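Local coordinates for peptide ABC transporter, peptide-binding protein (Thermus thermophilus, PDB 2D5W) that binds oligopeptides and probably hands them to an ABC transporter for uptake across the membrane, at residues F41-G46 with F54-T59; I85-D90 with R135-I140; S210-L215 with P230-K235. All blocks are in the same frame, centred on the assembly; numbering follows the deposited sequence.

In the fold
All three contacts lie on the same side of the chain's centre; contact 1 touches both others, and contacts 2 and 3 also meet, R88 and D90 packing on I234 and P233. Contacts 1 and 3 are buried; contact 2 is partly buried, apolar inside and polar, watered outside. Each holds different elements: contact 1 the small hairpin of strands 45-47 and 53-55, contact 2 two strands of a four-stranded antiparallel sheet, contact 3 the lead-in to strand 213-219 and the loop after strand 223-228. Backbone hydrogen bonds dominate contact 1, contact 2 adds side-chain and water bonds, and contact 3 has apolar packing alone. L57 and T59 bond to R88 and T86, while A42 reaches S210 and F232.

Contact 1 of 3, residues F41-G46 with F54-T59; sequences FAPFIG and FPVLAT
V56 and L57 close around the carbonyl of P43, just past the open end of a short β hairpin made by strands 45-47 and 53-55. L57 N donates to P43 O in the carbonyl plane (3.0 Å), while V56 CB presses on the same oxygen at 3.2 Å. V56 has CG1 anti to its backbone N (chi1 180°), which turns that methyl to A42 CB and leaves CG2 to meet P43 CG and the G46 backbone. A42 CB also packs against L57 CG, so the one methyl touches both neighbouring branched side chains. The F44 side chain crosses L57 at about a right angle, with CD2 4.0 Å from L57 CB. A58 CB is touched by F44 CB and, at 3.8 Å, by I45 CD1. Where the strands pair, the F54 ring lies against the G46 backbone, a face turned to G46 N. F44 and I45 both bond to I153 on their other side, a classic β bulge. F44 O takes two donors: A58 N in the carbonyl plane on a lone pair (3.0 Å), and V56 N at 3.0 Å, 37° above that plane.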
ATOM      1  N   PHE A  41      -4.798 -14.645  -6.552  1.00  8.64           N
ATOM      2  CA  PHE A  41      -3.535 -14.802  -7.264  1.00  9.44           C
ATOM      3  C   PHE A  41      -2.435 -15.186  -6.289  1.00 10.28           C
ATOM      4  O   PHE A  41      -2.196 -14.487  -5.305  1.00 12.96           O
ATOM      5  CB  PHE A  41      -3.177 -13.492  -7.970  1.00  9.66           C
ATOM      6  CG  PHE A  41      -4.149 -13.107  -9.050  1.00  8.60           C
ATOM      7  CD1 PHE A  41      -4.054 -13.671 -10.319  1.00  9.80           C
ATOM      8  CD2 PHE A  41      -5.195 -12.232  -8.785  1.00  9.55           C
ATOM      9  CE1 PHE A  41      -4.991 -13.373 -11.311  1.00  9.46           C
ATOM     10  CE2 PHE A  41      -6.137 -11.929  -9.768  1.00  9.36           C
ATOM     11  CZ  PHE A  41      -6.034 -12.502 -11.034  1.00  8.81           C
ATOM     12  N   ALA A  42      -1.765 -16.298  -6.563  1.00  9.34           N
ATOM     13  CA  ALA A  42      -0.703 -16.772  -5.689  1.00 10.15           C
ATOM     14  C   ALA A  42       0.680 -16.427  -6.221  1.00 10.05           C
ATOM     15  O   ALA A  42       0.917 -16.420  -7.428  1.00 10.44           O
ATOM     16  CB  ALA A  42      -0.824 -18.277  -5.498  1.00 10.46           C
ATOM     17  N   PRO A  43       1.622 -16.131  -5.318  1.00  9.09           N
ATOM     18  CA  PRO A  43       2.983 -15.790  -5.729  1.00  9.73           C
ATOM     19  C   PRO A  43       3.820 -17.043  -5.972  1.00  9.50           C
ATOM     20  O   PRO A  43       3.397 -18.157  -5.660  1.00  9.18           O
ATOM     21  CB  PRO A  43       3.498 -14.997  -4.539  1.00 10.09           C
ATOM     22  CG  PRO A  43       2.878 -15.740  -3.379  1.00 10.40           C
ATOM     23  CD  PRO A  43       1.454 -15.980  -3.859  1.00  9.58           C
ATOM     24  N   PHE A  44       5.002 -16.856  -6.547  1.00  9.76           N
ATOM     25  CA  PHE A  44       5.911 -17.974  -6.755  1.00  9.25           C
ATOM     26  C   PHE A  44       6.519 -18.262  -5.386  1.00  9.56           C
ATOM     27  O   PHE A  44       6.625 -19.413  -4.966  1.00  9.34           O
ATOM     28  CB  PHE A  44       7.013 -17.600  -7.748  1.00 10.26           C
ATOM     29  CG  PHE A  44       6.537 -17.490  -9.167  1.00  9.90           C
ATOM     30  CD1 PHE A  44       6.764 -16.335  -9.907  1.00 10.15           C
ATOM     31  CD2 PHE A  44       5.857 -18.544  -9.766  1.00 10.71           C
ATOM     32  CE1 PHE A  44       6.319 -16.230 -11.221  1.00 10.62           C
ATOM     33  CE2 PHE A  44       5.407 -18.449 -11.078  1.00 10.82           C
ATOM     34  CZ  PHE A  44       5.639 -17.290 -11.808  1.00 10.37           C
ATOM     35  N   ILE A  45       6.899 -17.189  -4.698  1.00  9.20           N
ATOM     36  CA  ILE A  45       7.486 -17.254  -3.366  1.00 10.38           C
ATOM     37  C   ILE A  45       6.641 -16.375  -2.448  1.00  9.01           C
ATOM     38  O   ILE A  45       6.407 -15.202  -2.750  1.00 10.14           O
ATOM     39  CB  ILE A  45       8.935 -16.712  -3.363  1.00 10.35           C
ATOM     40  CG1 ILE A  45       9.803 -17.527  -4.328  1.00 12.31           C
ATOM     41  CG2 ILE A  45       9.501 -16.740  -1.942  1.00 11.61           C
ATOM     42  CD1 ILE A  45       9.913 -18.997  -3.986  1.00 15.31           C
ATOM     43  N   GLY A  46       6.172 -16.939  -1.341  1.00  9.65           N
ATOM     44  CA  GLY A  46       5.378 -16.164  -0.406  1.00  9.61           C
ATOM     45  C   GLY A  46       6.221 -15.713   0.773  1.00  9.70           C
ATOM     46  O   GLY A  46       7.410 -16.024   0.844  1.00 10.33           O
ATOM     47  N   PHE A  54       8.811 -18.571   1.606  1.00 10.07           N
ATOM     48  CA  PHE A  54       8.433 -19.969   1.517  1.00 10.17           C
ATOM     49  C   PHE A  54       7.883 -20.208   0.120  1.00  9.97           C
ATOM     50  O   PHE A  54       7.339 -19.306  -0.513  1.00  9.84           O
ATOM     51  CB  PHE A  54       7.436 -20.369   2.623  1.00 10.87           C
ATOM     52  CG  PHE A  54       6.046 -19.827   2.446  1.00  9.86           C
ATOM     53  CD1 PHE A  54       5.743 -18.503   2.746  1.00 10.31           C
ATOM     54  CD2 PHE A  54       5.024 -20.663   2.009  1.00 10.59           C
ATOM     55  CE1 PHE A  54       4.439 -18.022   2.615  1.00 10.93           C
ATOM     56  CE2 PHE A  54       3.723 -20.195   1.874  1.00 10.83           C
ATOM     57  CZ  PHE A  54       3.428 -18.872   2.177  1.00  9.84           C
ATOM     58  N   PRO A  55       8.041 -21.430  -0.399  1.00 10.11           N
ATOM     59  CA  PRO A  55       7.534 -21.677  -1.747  1.00 10.33           C
ATOM     60  C   PRO A  55       6.024 -21.820  -1.853  1.00 10.09           C
ATOM     61  O   PRO A  55       5.392 -22.439  -1.005  1.00 11.14           O
ATOM     62  CB  PRO A  55       8.265 -22.952  -2.153  1.00 12.17           C
ATOM     63  CG  PRO A  55       8.341 -23.705  -0.862  1.00 13.73           C
ATOM     64  CD  PRO A  55       8.682 -22.634   0.163  1.00 11.59           C
ATOM     65  N   VAL A  56       5.452 -21.211  -2.887  1.00 10.11           N
ATOM     66  CA  VAL A  56       4.025 -21.336  -3.135  1.00 10.25           C
ATOM     67  C   VAL A  56       3.907 -21.938  -4.536  1.00  9.76           C
ATOM     68  O   VAL A  56       3.889 -23.162  -4.662  1.00 11.16           O
ATOM     69  CB  VAL A  56       3.283 -19.980  -3.007  1.00 10.26           C
ATOM     70  CG1 VAL A  56       1.793 -20.171  -3.290  1.00 11.27           C
ATOM     71  CG2 VAL A  56       3.471 -19.429  -1.591  1.00 12.28           C
ATOM     72  N   LEU A  57       3.865 -21.126  -5.589  1.00 10.04           N
ATOM     73  CA  LEU A  57       3.774 -21.711  -6.924  1.00 10.05           C
ATOM     74  C   LEU A  57       5.131 -22.129  -7.494  1.00 10.08           C
ATOM     75  O   LEU A  57       5.188 -22.777  -8.540  1.00 11.44           O
ATOM     76  CB  LEU A  57       3.046 -20.770  -7.888  1.00 11.75           C
ATOM     77  CG  LEU A  57       1.566 -20.556  -7.548  1.00 13.01           C
ATOM     78  CD1 LEU A  57       0.893 -19.769  -8.661  1.00 14.46           C
ATOM     79  CD2 LEU A  57       0.872 -21.899  -7.358  1.00 14.16           C
ATOM     80  N   ALA A  58       6.212 -21.755  -6.812  1.00 10.43           N
ATOM     81  CA  ALA A  58       7.561 -22.150  -7.222  1.00 10.48           C
ATOM     82  C   ALA A  58       7.916 -23.395  -6.404  1.00 10.68           C
ATOM     83  O   ALA A  58       7.331 -23.636  -5.349  1.00 11.18           O
ATOM     84  CB  ALA A  58       8.554 -21.033  -6.942  1.00 12.50           C
ATOM     85  N   THR A  59       8.878 -24.179  -6.883  1.00 11.32           N
ATOM     86  CA  THR A  59       9.270 -25.411  -6.200  1.00 11.37           C
ATOM     87  C   THR A  59      10.062 -25.222  -4.914  1.00 12.43           C
ATOM     88  O   THR A  59       9.963 -26.038  -3.996  1.00 13.41           O
ATOM     89  CB  THR A  59      10.111 -26.306  -7.115  1.00 11.84           C
ATOM     90  OG1 THR A  59      11.295 -25.599  -7.502  1.00 12.55           O
ATOM     91  CG2 THR A  59       9.322 -26.700  -8.358  1.00 12.99           C
TER

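Contact 2 of 3, residues I85-D90 with R135-I140; sequences ITIRPD and RNFTLI
I85 lies over one face of the F137 ring, the tight half of this antiparallel strand pairing. I85 CB stands 3.9 Å from the ring centroid, a CH-pi contact 25° off the normal, and I85 CG2 comes to 3.5 Å from F137 CE1. I87 CG1 meets the ring edge instead, the two side chains crossing at about a right angle. F137 holds its CG between the backbone N and carbonyl carbon (chi1 67°), bringing the ring back over I85. Beneath, I85 and F137 exchange two nearly straight backbone bonds, and I87 N adds a third to R135 O at 2.7 Å. The opposite face of the sheet is polar: T86 OG1 donates to N136 OD1 at 2.6 Å, a water sits 3.0 Å from that OD1, and R68 bonds to T86 OG1. The loose part is the far end, where the extended R135 side chain runs past P89, its NE 3.8 Å from P89 CA, and reaches R88 O through a water 2.6 Å from R135 NE. T101 and V104 of helix 101-112 pack on F137, while strand 127-131 bonds to T138 and I140 on the other flank and the loop at L57 and T59 bonds to R88 and T86.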
ATOM      1  N   ILE A  85      14.195 -19.401 -10.526  1.00 10.59           N
ATOM      2  CA  ILE A  85      12.904 -19.860 -10.038  1.00 10.75           C
ATOM      3  C   ILE A  85      12.365 -20.954 -10.950  1.00 10.05           C
ATOM      4  O   ILE A  85      12.447 -20.845 -12.173  1.00 10.99           O
ATOM      5  CB  ILE A  85      11.887 -18.699 -10.001  1.00 11.04           C
ATOM      6  CG1 ILE A  85      12.383 -17.622  -9.035  1.00 14.34           C
ATOM      7  CG2 ILE A  85      10.504 -19.217  -9.602  1.00 12.24           C
ATOM      8  CD1 ILE A  85      11.495 -16.403  -8.949  1.00 17.62           C
ATOM      9  N   THR A  86      11.836 -22.012 -10.344  1.00  9.99           N
ATOM     10  CA  THR A  86      11.245 -23.111 -11.095  1.00 10.63           C
ATOM     11  C   THR A  86       9.761 -23.149 -10.746  1.00  9.85           C
ATOM     12  O   THR A  86       9.394 -23.294  -9.580  1.00  9.99           O
ATOM     13  CB  THR A  86      11.878 -24.472 -10.723  1.00 11.72           C
ATOM     14  OG1 THR A  86      13.286 -24.438 -10.984  1.00 12.40           O
ATOM     15  CG2 THR A  86      11.250 -25.592 -11.540  1.00 12.89           C
ATOM     16  N   ILE A  87       8.912 -23.002 -11.755  1.00  9.09           N
ATOM     17  CA  ILE A  87       7.468 -23.034 -11.546  1.00  9.87           C
ATOM     18  C   ILE A  87       7.038 -24.486 -11.344  1.00 10.03           C
ATOM     19  O   ILE A  87       7.463 -25.365 -12.091  1.00 10.31           O
ATOM     20  CB  ILE A  87       6.718 -22.456 -12.770  1.00  9.34           C
ATOM     21  CG1 ILE A  87       7.181 -21.021 -13.042  1.00 10.71           C
ATOM     22  CG2 ILE A  87       5.211 -22.505 -12.528  1.00 10.27           C
ATOM     23  CD1 ILE A  87       6.593 -20.411 -14.303  1.00 11.13           C
ATOM     24  N   ARG A  88       6.212 -24.746 -10.333  1.00 10.14           N
ATOM     25  CA  ARG A  88       5.733 -26.104 -10.078  1.00 10.76           C
ATOM     26  C   ARG A  88       5.036 -26.653 -11.316  1.00 11.86           C
ATOM     27  O   ARG A  88       4.366 -25.920 -12.039  1.00 11.19           O
ATOM     28  CB  ARG A  88       4.738 -26.124  -8.916  1.00 11.99           C
ATOM     29  CG  ARG A  88       5.343 -25.912  -7.544  1.00 13.66           C
ATOM     30  CD  ARG A  88       4.264 -25.927  -6.467  1.00 14.34           C
ATOM     31  NE  ARG A  88       3.475 -27.156  -6.502  1.00 13.63           N
ATOM     32  CZ  ARG A  88       3.238 -27.924  -5.444  1.00 15.91           C
ATOM     33  NH1 ARG A  88       2.509 -29.024  -5.572  1.00 17.23           N
ATOM     34  NH2 ARG A  88       3.738 -27.598  -4.259  1.00 18.62           N
ATOM     35  N   PRO A  89       5.171 -27.964 -11.567  1.00 11.37           N
ATOM     36  CA  PRO A  89       4.536 -28.581 -12.734  1.00 12.18           C
ATOM     37  C   PRO A  89       3.013 -28.527 -12.692  1.00 12.02           C
ATOM     38  O   PRO A  89       2.353 -28.610 -13.727  1.00 13.51           O
ATOM     39  CB  PRO A  89       5.063 -30.013 -12.690  1.00 12.86           C
ATOM     40  CG  PRO A  89       5.257 -30.257 -11.224  1.00 13.65           C
ATOM     41  CD  PRO A  89       5.899 -28.964 -10.770  1.00 12.46           C
ATOM     42  N   ASP A  90       2.462 -28.386 -11.490  1.00 11.42           N
ATOM     43  CA  ASP A  90       1.016 -28.338 -11.310  1.00 12.47           C
ATOM     44  C   ASP A  90       0.435 -26.941 -11.077  1.00 11.67           C
ATOM     45  O   ASP A  90      -0.720 -26.807 -10.676  1.00 12.75           O
ATOM     46  CB  ASP A  90       0.595 -29.275 -10.170  1.00 12.67           C
ATOM     47  CG  ASP A  90       1.428 -29.088  -8.919  1.00 13.37           C
ATOM     48  OD1 ASP A  90       2.144 -28.070  -8.815  1.00 13.20           O
ATOM     49  OD2 ASP A  90       1.359 -29.961  -8.027  1.00 15.44           O
ATOM     50  N   ARG A 135       9.176 -23.752 -17.606  1.00 11.40           N
ATOM     51  CA  ARG A 135       8.989 -23.584 -16.171  1.00 12.10           C
ATOM     52  C   ARG A 135      10.201 -23.094 -15.390  1.00 11.46           C
ATOM     53  O   ARG A 135      10.156 -22.993 -14.167  1.00 16.04           O
ATOM     54  CB  ARG A 135       8.438 -24.880 -15.571  1.00 13.61           C
ATOM     55  CG  ARG A 135       7.032 -25.165 -16.087  1.00 14.59           C
ATOM     56  CD  ARG A 135       6.387 -26.403 -15.500  1.00 17.26           C
ATOM     57  NE  ARG A 135       4.984 -26.475 -15.905  1.00 18.63           N
ATOM     58  CZ  ARG A 135       4.564 -26.654 -17.155  1.00 19.79           C
ATOM     59  NH1 ARG A 135       3.264 -26.693 -17.416  1.00 19.94           N
ATOM     60  NH2 ARG A 135       5.435 -26.817 -18.141  1.00 20.52           N
ATOM     61  N   ASN A 136      11.276 -22.770 -16.094  1.00 10.92           N
ATOM     62  CA  ASN A 136      12.480 -22.268 -15.446  1.00 10.65           C
ATOM     63  C   ASN A 136      12.833 -20.885 -15.962  1.00  9.92           C
ATOM     64  O   ASN A 136      12.937 -20.673 -17.174  1.00 10.62           O
ATOM     65  CB  ASN A 136      13.663 -23.208 -15.697  1.00 11.90           C
ATOM     66  CG  ASN A 136      13.659 -24.411 -14.784  1.00 13.88           C
ATOM     67  OD1 ASN A 136      13.828 -24.283 -13.572  1.00 14.60           O
ATOM     68  ND2 ASN A 136      13.470 -25.593 -15.359  1.00 18.47           N
ATOM     69  N   PHE A 137      12.986 -19.936 -15.041  1.00 10.49           N
ATOM     70  CA  PHE A 137      13.382 -18.586 -15.408  1.00  9.98           C
ATOM     71  C   PHE A 137      14.308 -18.003 -14.351  1.00 10.05           C
ATOM     72  O   PHE A 137      14.399 -18.516 -13.233  1.00 10.96           O
ATOM     73  CB  PHE A 137      12.171 -17.664 -15.627  1.00 10.44           C
ATOM     74  CG  PHE A 137      11.367 -17.373 -14.386  1.00 10.13           C
ATOM     75  CD1 PHE A 137      10.426 -18.285 -13.910  1.00 10.60           C
ATOM     76  CD2 PHE A 137      11.512 -16.157 -13.727  1.00 10.65           C
ATOM     77  CE1 PHE A 137       9.640 -17.979 -12.800  1.00 11.16           C
ATOM     78  CE2 PHE A 137      10.734 -15.844 -12.618  1.00 11.45           C
ATOM     79  CZ  PHE A 137       9.795 -16.754 -12.155  1.00 10.46           C
ATOM     80  N   THR A 138      14.998 -16.933 -14.722  1.00  9.58           N
ATOM     81  CA  THR A 138      15.931 -16.278 -13.823  1.00 11.18           C
ATOM     82  C   THR A 138      15.659 -14.786 -13.783  1.00 10.82           C
ATOM     83  O   THR A 138      15.560 -14.136 -14.823  1.00 11.83           O
ATOM     84  CB  THR A 138      17.387 -16.493 -14.288  1.00 10.73           C
ATOM     85  OG1 THR A 138      17.670 -17.896 -14.330  1.00 13.21           O
ATOM     86  CG2 THR A 138      18.365 -15.815 -13.340  1.00 11.93           C
ATOM     87  N   LEU A 139      15.515 -14.250 -12.578  1.00 11.17           N
ATOM     88  CA  LEU A 139      15.304 -12.819 -12.416  1.00 10.79           C
ATOM     89  C   LEU A 139      16.696 -12.223 -12.229  1.00 10.47           C
ATOM     90  O   LEU A 139      17.511 -12.754 -11.469  1.00 11.37           O
ATOM     91  CB  LEU A 139      14.427 -12.534 -11.195  1.00 11.62           C
ATOM     92  CG  LEU A 139      12.982 -13.036 -11.303  1.00 11.97           C
ATOM     93  CD1 LEU A 139      12.258 -12.795  -9.990  1.00 14.22           C
ATOM     94  CD2 LEU A 139      12.267 -12.328 -12.446  1.00 15.00           C
ATOM     95  N   ILE A 140      16.967 -11.133 -12.936  1.00 11.57           N
ATOM     96  CA  ILE A 140      18.266 -10.477 -12.879  1.00 12.50           C
ATOM     97  C   ILE A 140      18.131  -9.051 -12.369  1.00 12.38           C
ATOM     98  O   ILE A 140      17.445  -8.230 -12.976  1.00 13.95           O
ATOM     99  CB  ILE A 140      18.914 -10.441 -14.281  1.00 13.33           C
ATOM    100  CG1 ILE A 140      18.962 -11.855 -14.868  1.00 15.10           C
ATOM    101  CG2 ILE A 140      20.318  -9.853 -14.194  1.00 14.44           C
ATOM    102  CD1 ILE A 140      19.322 -11.895 -16.343  1.00 18.83           C
TER
HETATM  103  O   HOH W   1      15.231 -21.768 -12.751  1.00 15.12           O
HETATM  104  O   HOH W   2       3.116 -25.119 -14.614  1.00 20.13           O

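Contact 3 of 3, residues S210-L215 with P230-K235; sequences SGPFKL and PNFPIK
The F232 ring carries P212 on one face: P212 CD stands 4.0 Å from the ring centroid, only 10° off the normal, a CH-pi contact, while P212 CA sits over F232 CG at 3.6 Å. P212 CB comes down near the rim, 3.8 Å from F232 CD2, so proline and phenylalanine run side by side, pointing the same way. At the ring edge, near its plane, S210 O lies 3.4 Å from F232 CD1. A42 CB approaches F232 CE1 at 3.5 Å, and beyond the plane, on the side away from P212, P233 CD is 3.8 Å from F232 CD1. The W580 ring also meets F232, with the planes at about 35°. What sets the ring there is its first torsion, with CG opposite the backbone N (chi1 -177°), which extends it from the loop toward G211 and P212. No hydrogen bond crosses between the two segments, so what passes directly between them is apolar packing, while N229, just before P230, bonds to the backbone of G211 and P212. Cutting F232 back to an alanine would probably leave P212 without its aromatic partner and open a gap between P212, A42 and W580. The periphery is looser: K214 CE only grazes P230 CD at 4.5 Å, and K235 folds back so that its NZ donates to F232 O at 2.9 Å. On the buried side S210 OG bonds to Y156 OH and A42 N. In the fold, the contact closes the base of the hairpin made by strands 213-219 and 223-228, the first of them an outermost strand of the five-stranded mixed sheet, while backbone bonds from G211 to L40 and F213 to Y39 tie it to the end of helix 31-40.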
ATOM      1  N   SER A 210      -5.034 -17.564 -10.332  1.00  8.67           N
ATOM      2  CA  SER A 210      -3.987 -18.518  -9.973  1.00  8.83           C
ATOM      3  C   SER A 210      -3.939 -18.873  -8.492  1.00  8.63           C
ATOM      4  O   SER A 210      -3.151 -19.726  -8.087  1.00  9.91           O
ATOM      5  CB  SER A 210      -2.631 -17.944 -10.360  1.00  9.11           C
ATOM      6  OG  SER A 210      -2.413 -16.739  -9.645  1.00 10.03           O
ATOM      7  N   GLY A 211      -4.761 -18.205  -7.689  1.00  8.78           N
ATOM      8  CA  GLY A 211      -4.761 -18.452  -6.259  1.00  9.41           C
ATOM      9  C   GLY A 211      -5.672 -19.573  -5.804  1.00  9.37           C
ATOM     10  O   GLY A 211      -6.276 -20.258  -6.623  1.00  9.37           O
ATOM     11  N   PRO A 212      -5.786 -19.785  -4.487  1.00 10.03           N
ATOM     12  CA  PRO A 212      -6.645 -20.846  -3.957  1.00  9.96           C
ATOM     13  C   PRO A 212      -8.133 -20.622  -4.226  1.00  8.97           C
ATOM     14  O   PRO A 212      -8.933 -21.544  -4.083  1.00 10.18           O
ATOM     15  CB  PRO A 212      -6.297 -20.863  -2.465  1.00 11.81           C
ATOM     16  CG  PRO A 212      -5.839 -19.470  -2.197  1.00 12.22           C
ATOM     17  CD  PRO A 212      -5.018 -19.136  -3.411  1.00 11.17           C
ATOM     18  N   PHE A 213      -8.490 -19.400  -4.619  1.00  9.19           N
ATOM     19  CA  PHE A 213      -9.875 -19.057  -4.935  1.00  8.66           C
ATOM     20  C   PHE A 213      -9.948 -18.338  -6.275  1.00  8.21           C
ATOM     21  O   PHE A 213      -8.951 -17.795  -6.764  1.00  8.93           O
ATOM     22  CB  PHE A 213     -10.471 -18.170  -3.830  1.00  9.18           C
ATOM     23  CG  PHE A 213     -10.559 -18.857  -2.496  1.00  7.80           C
ATOM     24  CD1 PHE A 213     -11.671 -19.635  -2.160  1.00  8.71           C
ATOM     25  CD2 PHE A 213      -9.489 -18.806  -1.612  1.00  8.26           C
ATOM     26  CE1 PHE A 213     -11.702 -20.358  -0.961  1.00  9.03           C
ATOM     27  CE2 PHE A 213      -9.516 -19.525  -0.414  1.00  8.24           C
ATOM     28  CZ  PHE A 213     -10.621 -20.303  -0.092  1.00  9.01           C
ATOM     29  N   LYS A 214     -11.130 -18.368  -6.880  1.00  8.73           N
ATOM     30  CA  LYS A 214     -11.375 -17.699  -8.150  1.00  9.03           C
ATOM     31  C   LYS A 214     -12.618 -16.842  -7.960  1.00  8.63           C
ATOM     32  O   LYS A 214     -13.429 -17.097  -7.068  1.00  9.77           O
ATOM     33  CB  LYS A 214     -11.583 -18.720  -9.274  1.00  8.94           C
ATOM     34  CG  LYS A 214     -12.705 -19.719  -9.044  1.00  9.72           C
ATOM     35  CD  LYS A 214     -12.796 -20.701 -10.207  1.00 11.86           C
ATOM     36  CE  LYS A 214     -13.875 -21.746  -9.983  1.00 12.06           C
ATOM     37  NZ  LYS A 214     -14.028 -22.619 -11.180  1.00 16.30           N
ATOM     38  N   LEU A 215     -12.773 -15.820  -8.788  1.00  8.55           N
ATOM     39  CA  LEU A 215     -13.922 -14.946  -8.647  1.00  8.43           C
ATOM     40  C   LEU A 215     -15.230 -15.615  -9.037  1.00  9.11           C
ATOM     41  O   LEU A 215     -15.288 -16.373 -10.005  1.00 11.07           O
ATOM     42  CB  LEU A 215     -13.736 -13.689  -9.500  1.00  9.72           C
ATOM     43  CG  LEU A 215     -14.855 -12.647  -9.394  1.00 10.51           C
ATOM     44  CD1 LEU A 215     -14.777 -11.955  -8.044  1.00 11.83           C
ATOM     45  CD2 LEU A 215     -14.729 -11.627 -10.523  1.00 12.11           C
ATOM     46  N   PRO A 230     -10.117 -25.236  -7.774  1.00 12.56           N
ATOM     47  CA  PRO A 230      -9.578 -26.600  -7.724  1.00 14.50           C
ATOM     48  C   PRO A 230      -8.240 -26.797  -8.426  1.00 15.07           C
ATOM     49  O   PRO A 230      -7.551 -27.791  -8.191  1.00 17.54           O
ATOM     50  CB  PRO A 230     -10.694 -27.430  -8.353  1.00 15.41           C
ATOM     51  CG  PRO A 230     -11.264 -26.495  -9.362  1.00 16.16           C
ATOM     52  CD  PRO A 230     -11.343 -25.191  -8.592  1.00 14.30           C
ATOM     53  N   ASN A 231      -7.869 -25.848  -9.276  1.00 13.71           N
ATOM     54  CA  ASN A 231      -6.612 -25.939 -10.007  1.00 14.11           C
ATOM     55  C   ASN A 231      -5.392 -25.488  -9.202  1.00 14.35           C
ATOM     56  O   ASN A 231      -4.257 -25.709  -9.622  1.00 14.81           O
ATOM     57  CB  ASN A 231      -6.714 -25.152 -11.316  1.00 16.17           C
ATOM     58  CG  ASN A 231      -7.673 -25.795 -12.304  1.00 17.13           C
ATOM     59  OD1 ASN A 231      -7.505 -26.954 -12.679  1.00 22.91           O
ATOM     60  ND2 ASN A 231      -8.684 -25.047 -12.725  1.00 19.96           N
ATOM     61  N   PHE A 232      -5.619 -24.857  -8.052  1.00 13.45           N
ATOM     62  CA  PHE A 232      -4.521 -24.411  -7.192  1.00 11.91           C
ATOM     63  C   PHE A 232      -3.890 -25.698  -6.644  1.00 12.07           C
ATOM     64  O   PHE A 232      -4.571 -26.518  -6.035  1.00 13.31           O
ATOM     65  CB  PHE A 232      -5.067 -23.541  -6.057  1.00 11.47           C
ATOM     66  CG  PHE A 232      -4.004 -22.977  -5.165  1.00  9.28           C
ATOM     67  CD1 PHE A 232      -3.117 -22.013  -5.632  1.00 10.83           C
ATOM     68  CD2 PHE A 232      -3.878 -23.427  -3.858  1.00  9.21           C
ATOM     69  CE1 PHE A 232      -2.118 -21.509  -4.804  1.00 11.74           C
ATOM     70  CE2 PHE A 232      -2.884 -22.928  -3.026  1.00 10.80           C
ATOM     71  CZ  PHE A 232      -2.003 -21.969  -3.501  1.00 10.87           C
ATOM     72  N   PRO A 233      -2.573 -25.881  -6.836  1.00 12.92           N
ATOM     73  CA  PRO A 233      -1.848 -27.076  -6.388  1.00 12.59           C
ATOM     74  C   PRO A 233      -1.498 -27.317  -4.924  1.00 13.47           C
ATOM     75  O   PRO A 233      -1.251 -28.462  -4.540  1.00 13.97           O
ATOM     76  CB  PRO A 233      -0.598 -27.044  -7.253  1.00 12.92           C
ATOM     77  CG  PRO A 233      -0.289 -25.593  -7.281  1.00 13.22           C
ATOM     78  CD  PRO A 233      -1.656 -24.957  -7.530  1.00 12.59           C
ATOM     79  N   ILE A 234      -1.448 -26.272  -4.107  1.00 13.19           N
ATOM     80  CA  ILE A 234      -1.099 -26.473  -2.706  1.00 15.13           C
ATOM     81  C   ILE A 234      -2.323 -26.920  -1.920  1.00 14.88           C
ATOM     82  O   ILE A 234      -3.277 -26.159  -1.744  1.00 15.50           O
ATOM     83  CB  ILE A 234      -0.527 -25.189  -2.073  1.00 16.31           C
ATOM     84  CG1 ILE A 234       0.561 -24.600  -2.977  1.00 18.03           C
ATOM     85  CG2 ILE A 234       0.040 -25.502  -0.692  1.00 19.03           C
ATOM     86  CD1 ILE A 234       1.693 -25.554  -3.305  1.00 20.63           C
ATOM     87  N   LYS A 235      -2.295 -28.166  -1.463  1.00 15.30           N
ATOM     88  CA  LYS A 235      -3.404 -28.718  -0.702  1.00 16.07           C
ATOM     89  C   LYS A 235      -3.090 -28.660   0.789  1.00 15.17           C
ATOM     90  O   LYS A 235      -2.014 -29.069   1.223  1.00 17.17           O
ATOM     91  CB  LYS A 235      -3.666 -30.166  -1.126  1.00 18.18           C
ATOM     92  CG  LYS A 235      -3.767 -30.367  -2.634  1.00 19.78           C
ATOM     93  CD  LYS A 235      -4.886 -29.541  -3.258  1.00 20.81           C
ATOM     94  CE  LYS A 235      -4.953 -29.762  -4.764  1.00 22.46           C
ATOM     95  NZ  LYS A 235      -6.041 -28.975  -5.411  1.00 24.07           N
TER